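Local structure of Cj0977 (Campylobacter jejuni, 3BNV) at residues A23-C28 with A78-N83; R121-V126 with I139-T144. The protein is a sigma28-regulated, nonflagellar virulence factor with a hot-dog fold, whose biochemical function is unknown. All blocks are in the same frame, centred on the assembly; numbering follows the deposited sequence.

Interaction 1: A23-C28 with A78-N83; sequences AELLTC and AQASIN
N83, the residue that leaves helical geometry at the end of helix 67-82 of the hot-dog fold, grips the backbone of the loop 23-28 with both ends of its carboxamide. Its CB carries CG anti to the backbone N (chi1 -161°), which swings the amide off the helix end and out to the loop. Beyond CG the two branches part. OD1 takes the N-H of L26 at 2.7 Å, an almost straight bond (175°) that lies in the carbonyl plane on a lone pair, and the same oxygen rests against CA of L25. ND2 donates to the backbone O of E24 at 3.0 Å; that oxygen lies within 5° of the amide plane, although the nitrogen sits above the plane of the E24 carbonyl. Bonds from both branches to backbone atoms two residues apart should fix the rotation of the amide. Next to this polar anchor the loop packs on the helix flank: L25 CD2 approaches A80 CB at 4.2 Å, and T27 CG2 lies near the backbone of Q79 and A80. The T27 and Q79 side chains cross at about a right angle. The Q79 amide is engaged elsewhere, OE1 by S87 OG and NE2 weakly by N75 OD1, while F66 of the second subunit packs on both Q79 and C28. At this end C28 SG makes a contact of 3.4 Å with Q79 NE2.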
ATOM      1  N   ALA A  23     -19.644   1.412 -13.929  1.00 37.75           N
ATOM      2  CA  ALA A  23     -20.172   0.562 -15.003  1.00 37.31           C
ATOM      3  C   ALA A  23     -19.102   0.041 -15.959  1.00 36.93           C
ATOM      4  O   ALA A  23     -19.353  -0.899 -16.681  1.00 36.97           O
ATOM      5  CB  ALA A  23     -21.257   1.291 -15.779  1.00 37.20           C
ATOM      6  N   GLU A  24     -17.917   0.645 -15.958  1.00 36.86           N
ATOM      7  CA  GLU A  24     -16.834   0.230 -16.862  1.00 36.90           C
ATOM      8  C   GLU A  24     -15.696  -0.522 -16.173  1.00 36.41           C
ATOM      9  O   GLU A  24     -14.928  -1.215 -16.829  1.00 36.36           O
ATOM     10  CB  GLU A  24     -16.225   1.443 -17.579  1.00 37.28           C
ATOM     11  CG  GLU A  24     -16.928   1.875 -18.857  1.00 38.89           C
ATOM     12  CD  GLU A  24     -16.740   3.368 -19.139  1.00 41.31           C
ATOM     13  OE1 GLU A  24     -15.600   3.773 -19.446  1.00 42.59           O
ATOM     14  OE2 GLU A  24     -17.728   4.135 -19.050  1.00 41.32           O
ATOM     15  N   LEU A  25     -15.560  -0.358 -14.862  1.00 36.06           N
ATOM     16  CA  LEU A  25     -14.407  -0.896 -14.160  1.00 35.41           C
ATOM     17  C   LEU A  25     -14.510  -2.413 -14.028  1.00 35.10           C
ATOM     18  O   LEU A  25     -15.451  -2.932 -13.433  1.00 34.96           O
ATOM     19  CB  LEU A  25     -14.279  -0.236 -12.785  1.00 36.01           C
ATOM     20  CG  LEU A  25     -12.927   0.345 -12.386  1.00 35.59           C
ATOM     21  CD1 LEU A  25     -11.916  -0.732 -12.426  1.00 36.35           C
ATOM     22  CD2 LEU A  25     -12.529   1.407 -13.375  1.00 36.53           C
ATOM     23  N   LEU A  26     -13.540  -3.120 -14.597  1.00 34.76           N
ATOM     24  CA  LEU A  26     -13.490  -4.580 -14.507  1.00 34.41           C
ATOM     25  C   LEU A  26     -12.535  -5.026 -13.406  1.00 34.43           C
ATOM     26  O   LEU A  26     -12.630  -6.149 -12.915  1.00 34.82           O
ATOM     27  CB  LEU A  26     -13.076  -5.209 -15.850  1.00 33.94           C
ATOM     28  CG  LEU A  26     -14.068  -5.204 -17.025  1.00 33.04           C
ATOM     29  CD1 LEU A  26     -13.401  -5.521 -18.359  1.00 30.93           C
ATOM     30  CD2 LEU A  26     -15.202  -6.176 -16.772  1.00 33.40           C
ATOM     31  N   THR A  27     -11.621  -4.140 -13.023  1.00 34.07           N
ATOM     32  CA  THR A  27     -10.554  -4.486 -12.088  1.00 34.09           C
ATOM     33  C   THR A  27     -10.951  -4.260 -10.641  1.00 33.95           C
ATOM     34  O   THR A  27     -11.665  -3.327 -10.335  1.00 34.52           O
ATOM     35  CB  THR A  27      -9.274  -3.661 -12.379  1.00 34.21           C
ATOM     36  OG1 THR A  27      -8.163  -4.177 -11.631  1.00 34.17           O
ATOM     37  CG2 THR A  27      -9.480  -2.229 -12.003  1.00 33.95           C
ATOM     38  N   CYS A  28     -10.481  -5.108  -9.742  1.00 33.66           N
ATOM     39  CA  CYS A  28     -10.728  -4.911  -8.309  1.00 33.75           C
ATOM     40  C   CYS A  28     -12.186  -4.593  -7.966  1.00 33.31           C
ATOM     41  O   CYS A  28     -12.470  -3.640  -7.240  1.00 33.37           O
ATOM     42  CB  CYS A  28      -9.792  -3.826  -7.760  1.00 33.62           C
ATOM     43  SG  CYS A  28      -8.029  -4.150  -8.131  1.00 37.25           S
ATOM     44  N   ALA A  78      -3.502   2.648 -10.911  1.00 32.01           N
ATOM     45  CA  ALA A  78      -2.681   1.963 -11.922  1.00 32.30           C
ATOM     46  C   ALA A  78      -3.455   0.834 -12.582  1.00 32.63           C
ATOM     47  O   ALA A  78      -3.483   0.711 -13.806  1.00 32.71           O
ATOM     48  CB  ALA A  78      -1.415   1.390 -11.316  1.00 32.08           C
ATOM     49  N   GLN A  79      -4.067  -0.023 -11.776  1.00 32.74           N
ATOM     50  CA  GLN A  79      -4.832  -1.103 -12.360  1.00 32.87           C
ATOM     51  C   GLN A  79      -6.015  -0.577 -13.138  1.00 32.76           C
ATOM     52  O   GLN A  79      -6.351  -1.123 -14.167  1.00 33.22           O
ATOM     53  CB  GLN A  79      -5.289  -2.102 -11.312  1.00 33.02           C
ATOM     54  CG  GLN A  79      -4.151  -2.833 -10.622  1.00 34.31           C
ATOM     55  CD  GLN A  79      -4.625  -4.107  -9.990  1.00 36.96           C
ATOM     56  OE1 GLN A  79      -4.973  -5.047 -10.690  1.00 40.71           O
ATOM     57  NE2 GLN A  79      -4.670  -4.149  -8.672  1.00 36.36           N
ATOM     58  N   ALA A  80      -6.639   0.508 -12.687  1.00 32.77           N
ATOM     59  CA  ALA A  80      -7.768   1.036 -13.439  1.00 32.39           C
ATOM     60  C   ALA A  80      -7.358   1.550 -14.820  1.00 32.46           C
ATOM     61  O   ALA A  80      -8.162   1.550 -15.743  1.00 32.71           O
ATOM     62  CB  ALA A  80      -8.450   2.091 -12.676  1.00 32.76           C
ATOM     63  N   SER A  81      -6.108   1.973 -14.961  1.00 32.36           N
ATOM     64  CA  SER A  81      -5.614   2.495 -16.231  1.00 32.38           C
ATOM     65  C   SER A  81      -5.502   1.415 -17.293  1.00 32.57           C
ATOM     66  O   SER A  81      -5.475   1.714 -18.467  1.00 32.99           O
ATOM     67  CB  SER A  81      -4.245   3.143 -16.051  1.00 32.11           C
ATOM     68  OG  SER A  81      -3.257   2.157 -15.829  1.00 31.72           O
ATOM     69  N   ILE A  82      -5.395   0.160 -16.867  1.00 32.60           N
ATOM     70  CA  ILE A  82      -5.348  -0.977 -17.774  1.00 32.36           C
ATOM     71  C   ILE A  82      -6.727  -1.610 -17.890  1.00 32.46           C
ATOM     72  O   ILE A  82      -7.127  -2.058 -18.948  1.00 32.71           O
ATOM     73  CB  ILE A  82      -4.408  -2.051 -17.215  1.00 32.68           C
ATOM     74  CG1 ILE A  82      -3.013  -1.457 -17.073  1.00 32.06           C
ATOM     75  CG2 ILE A  82      -4.423  -3.317 -18.116  1.00 31.92           C
ATOM     76  CD1 ILE A  82      -2.650  -0.586 -18.255  1.00 32.10           C
ATOM     77  N   ASN A  83      -7.443  -1.664 -16.773  1.00 32.40           N
ATOM     78  CA  ASN A  83      -8.828  -2.137 -16.737  1.00 32.29           C
ATOM     79  C   ASN A  83      -9.072  -3.538 -17.296  1.00 32.51           C
ATOM     80  O   ASN A  83      -9.987  -3.753 -18.084  1.00 32.58           O
ATOM     81  CB  ASN A  83      -9.783  -1.166 -17.443  1.00 31.99           C
ATOM     82  CG  ASN A  83     -11.225  -1.388 -17.024  1.00 31.33           C
ATOM     83  OD1 ASN A  83     -11.480  -1.940 -15.960  1.00 31.40           O
ATOM     84  ND2 ASN A  83     -12.162  -0.955 -17.840  1.00 29.57           N
TER

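Interaction 2: R121-V126 with I139-T144; sequences RDVKVV and IQVVST
D122 and Q140 stand side by side on one face of the antiparallel hairpin formed by strands 120-129 and 132-143, while V123, I139 and V141 occupy the other. These are neighbouring strands of the hot-dog sheet, with 105-112 beyond the first and 87-96 beyond the second. The two polar side chains point the same way from a non-hydrogen-bonded pair, with carboxylate and amide planes 27° apart. In Q140, CG lies beside the backbone N (chi1 -69°), which sets it 3.4 Å from D122 OD1, and the extended chain beyond carries NE2 out alongside the carboxylate. The same oxygen receives a weak hydrogen bond from Q140 NE2 at 3.5 Å. Across the sheet, on the face turned to helix 67-82, V123 and V141 meet obliquely through their CG2 methyls at 3.9 Å. Farther along that face V125 CG2 reaches I139 CD1 at 4.3 Å. R121 also starts from this face, but its chain bends at chi2 and chi3, and the guanidinium leaves the contact for N45 OD1 and the carbonyl of L113. Between the two faces, the hydrogen-bonded pairs R121-V141 and V123-I139 each exchange two backbone bonds; R121 N to V141 O measures 2.8 Å. Between them Q140 CA directs a CH...O contact at R121 O. The backbone bonds thus provide most of the polar attachment and set the register, while V123 and V125 pack on helix 67-82; the long D122-Q140 bond probably adds little.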
ATOM      1  N   ARG A 121       2.551  -4.494 -18.292  1.00 33.04           N
ATOM      2  CA  ARG A 121       2.451  -3.064 -18.564  1.00 33.00           C
ATOM      3  C   ARG A 121       3.087  -2.230 -17.461  1.00 33.16           C
ATOM      4  O   ARG A 121       2.942  -2.549 -16.261  1.00 33.04           O
ATOM      5  CB  ARG A 121       0.983  -2.663 -18.621  1.00 32.98           C
ATOM      6  CG  ARG A 121       0.083  -3.603 -19.351  1.00 33.19           C
ATOM      7  CD  ARG A 121       0.272  -3.477 -20.859  1.00 33.09           C
ATOM      8  NE  ARG A 121       0.352  -2.084 -21.267  1.00 33.18           N
ATOM      9  CZ  ARG A 121      -0.673  -1.378 -21.733  1.00 33.60           C
ATOM     10  NH1 ARG A 121      -1.868  -1.925 -21.864  1.00 33.08           N
ATOM     11  NH2 ARG A 121      -0.497  -0.118 -22.086  1.00 33.74           N
ATOM     12  N   ASP A 122       3.758  -1.146 -17.863  1.00 33.34           N
ATOM     13  CA  ASP A 122       4.326  -0.169 -16.907  1.00 33.74           C
ATOM     14  C   ASP A 122       3.389   1.033 -16.806  1.00 33.26           C
ATOM     15  O   ASP A 122       2.981   1.592 -17.808  1.00 33.57           O
ATOM     16  CB  ASP A 122       5.732   0.284 -17.364  1.00 34.13           C
ATOM     17  CG  ASP A 122       6.700  -0.891 -17.545  1.00 36.99           C
ATOM     18  OD1 ASP A 122       6.529  -1.920 -16.852  1.00 39.49           O
ATOM     19  OD2 ASP A 122       7.636  -0.800 -18.382  1.00 39.33           O
ATOM     20  N   VAL A 123       3.057   1.431 -15.595  1.00 32.98           N
ATOM     21  CA  VAL A 123       2.124   2.528 -15.389  1.00 33.00           C
ATOM     22  C   VAL A 123       2.749   3.627 -14.542  1.00 32.95           C
ATOM     23  O   VAL A 123       3.294   3.371 -13.471  1.00 32.98           O
ATOM     24  CB  VAL A 123       0.854   2.013 -14.701  1.00 33.63           C
ATOM     25  CG1 VAL A 123      -0.126   3.175 -14.423  1.00 33.68           C
ATOM     26  CG2 VAL A 123       0.207   0.924 -15.546  1.00 32.82           C
ATOM     27  N   LYS A 124       2.677   4.853 -15.037  1.00 33.09           N
ATOM     28  CA  LYS A 124       3.255   5.994 -14.340  1.00 33.19           C
ATOM     29  C   LYS A 124       2.123   6.630 -13.518  1.00 33.04           C
ATOM     30  O   LYS A 124       1.067   6.973 -14.062  1.00 33.21           O
ATOM     31  CB  LYS A 124       3.847   6.952 -15.382  1.00 33.39           C
ATOM     32  CG  LYS A 124       5.206   7.498 -15.050  1.00 34.89           C
ATOM     33  CD  LYS A 124       5.174   8.205 -13.663  1.00 38.56           C
ATOM     34  CE  LYS A 124       6.530   8.868 -13.281  1.00 38.63           C
ATOM     35  NZ  LYS A 124       7.440   7.942 -12.516  1.00 39.14           N
ATOM     36  N   VAL A 125       2.304   6.717 -12.206  1.00 32.58           N
ATOM     37  CA  VAL A 125       1.298   7.315 -11.334  1.00 32.70           C
ATOM     38  C   VAL A 125       1.865   8.554 -10.630  1.00 32.74           C
ATOM     39  O   VAL A 125       3.030   8.571 -10.219  1.00 32.83           O
ATOM     40  CB  VAL A 125       0.837   6.342 -10.241  1.00 33.16           C
ATOM     41  CG1 VAL A 125      -0.408   6.875  -9.545  1.00 32.27           C
ATOM     42  CG2 VAL A 125       0.580   4.945 -10.818  1.00 34.06           C
ATOM     43  N   VAL A 126       1.034   9.575 -10.478  1.00 32.36           N
ATOM     44  CA  VAL A 126       1.467  10.824  -9.890  1.00 32.40           C
ATOM     45  C   VAL A 126       0.356  11.255  -8.941  1.00 32.46           C
ATOM     46  O   VAL A 126      -0.813  11.090  -9.267  1.00 32.57           O
ATOM     47  CB  VAL A 126       1.656  11.888 -10.980  1.00 31.89           C
ATOM     48  CG1 VAL A 126       0.436  12.730 -11.092  1.00 31.76           C
ATOM     49  CG2 VAL A 126       2.796  12.758 -10.667  1.00 33.00           C
ATOM     50  N   ILE A 139       4.340   1.519 -11.597  1.00 33.13           N
ATOM     51  CA  ILE A 139       3.782   0.254 -11.146  1.00 33.06           C
ATOM     52  C   ILE A 139       3.634  -0.725 -12.299  1.00 32.98           C
ATOM     53  O   ILE A 139       3.121  -0.382 -13.353  1.00 33.18           O
ATOM     54  CB  ILE A 139       2.439   0.503 -10.470  1.00 32.80           C
ATOM     55  CG1 ILE A 139       2.674   1.283  -9.176  1.00 33.30           C
ATOM     56  CG2 ILE A 139       1.752  -0.780 -10.177  1.00 32.41           C
ATOM     57  CD1 ILE A 139       1.435   1.459  -8.377  1.00 34.44           C
ATOM     58  N   GLN A 140       4.090  -1.948 -12.104  1.00 32.95           N
ATOM     59  CA  GLN A 140       4.038  -2.934 -13.163  1.00 33.31           C
ATOM     60  C   GLN A 140       2.816  -3.826 -12.987  1.00 32.92           C
ATOM     61  O   GLN A 140       2.705  -4.532 -12.010  1.00 33.01           O
ATOM     62  CB  GLN A 140       5.327  -3.753 -13.165  1.00 33.23           C
ATOM     63  CG  GLN A 140       6.583  -2.994 -13.591  1.00 34.11           C
ATOM     64  CD  GLN A 140       7.807  -3.920 -13.664  1.00 36.00           C
ATOM     65  OE1 GLN A 140       8.093  -4.666 -12.710  1.00 38.89           O
ATOM     66  NE2 GLN A 140       8.527  -3.890 -14.804  1.00 37.75           N
ATOM     67  N   VAL A 141       1.893  -3.761 -13.945  1.00 33.02           N
ATOM     68  CA  VAL A 141       0.658  -4.535 -13.927  1.00 32.77           C
ATOM     69  C   VAL A 141       0.753  -5.679 -14.929  1.00 32.73           C
ATOM     70  O   VAL A 141       1.187  -5.482 -16.029  1.00 32.99           O
ATOM     71  CB  VAL A 141      -0.561  -3.689 -14.351  1.00 33.07           C
ATOM     72  CG1 VAL A 141      -1.839  -4.495 -14.177  1.00 32.66           C
ATOM     73  CG2 VAL A 141      -0.645  -2.358 -13.579  1.00 31.78           C
ATOM     74  N   VAL A 142       0.351  -6.881 -14.540  1.00 32.72           N
ATOM     75  CA  VAL A 142       0.278  -7.996 -15.474  1.00 32.41           C
ATOM     76  C   VAL A 142      -1.138  -8.548 -15.475  1.00 32.54           C
ATOM     77  O   VAL A 142      -1.796  -8.598 -14.419  1.00 32.34           O
ATOM     78  CB  VAL A 142       1.232  -9.153 -15.100  1.00 32.28           C
ATOM     79  CG1 VAL A 142       0.939 -10.328 -15.955  1.00 30.60           C
ATOM     80  CG2 VAL A 142       2.693  -8.745 -15.272  1.00 32.25           C
ATOM     81  N   SER A 143      -1.612  -8.970 -16.647  1.00 32.45           N
ATOM     82  CA  SER A 143      -2.961  -9.528 -16.728  1.00 32.59           C
ATOM     83  C   SER A 143      -2.985 -10.939 -17.283  1.00 32.60           C
ATOM     84  O   SER A 143      -2.034 -11.414 -17.915  1.00 32.85           O
ATOM     85  CB  SER A 143      -3.918  -8.609 -17.494  1.00 32.24           C
ATOM     86  OG  SER A 143      -3.445  -8.323 -18.792  1.00 33.75           O
ATOM     87  N   THR A 144      -4.061 -11.646 -17.005  1.00 32.34           N
ATOM     88  CA  THR A 144      -4.181 -12.965 -17.564  1.00 32.58           C
ATOM     89  C   THR A 144      -5.560 -13.101 -18.192  1.00 32.78           C
ATOM     90  O   THR A 144      -6.447 -12.262 -17.956  1.00 32.64           O
ATOM     91  CB  THR A 144      -3.878 -14.042 -16.505  1.00 32.69           C
ATOM     92  OG1 THR A 144      -4.634 -13.774 -15.315  1.00 33.62           O
ATOM     93  CG2 THR A 144      -2.396 -14.011 -16.141  1.00 32.24           C
TER

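Overall arrangement
The loop of interaction 1 and the hairpin of interaction 2 lie on roughly opposite sides of the C-terminal end of helix 67-82, the central helix that the hot-dog sheet wraps; the centres of the two contacts are about 11 Å apart. Helix residues that take no part in the loop contact settle on the hairpin: S81 OG packs against V123 CG1 at 3.6 Å, A78 CB touches I139 CG2 at 4.0 Å, and I82 CD1 meets R121 NH1 at 3.9 Å. One helix end thus joins the loop to the sheet. S87 connects them a second way, being bonded to Q79 in interaction 1 and packed on V141 of interaction 2. The second subunit reaches interaction 1 alone.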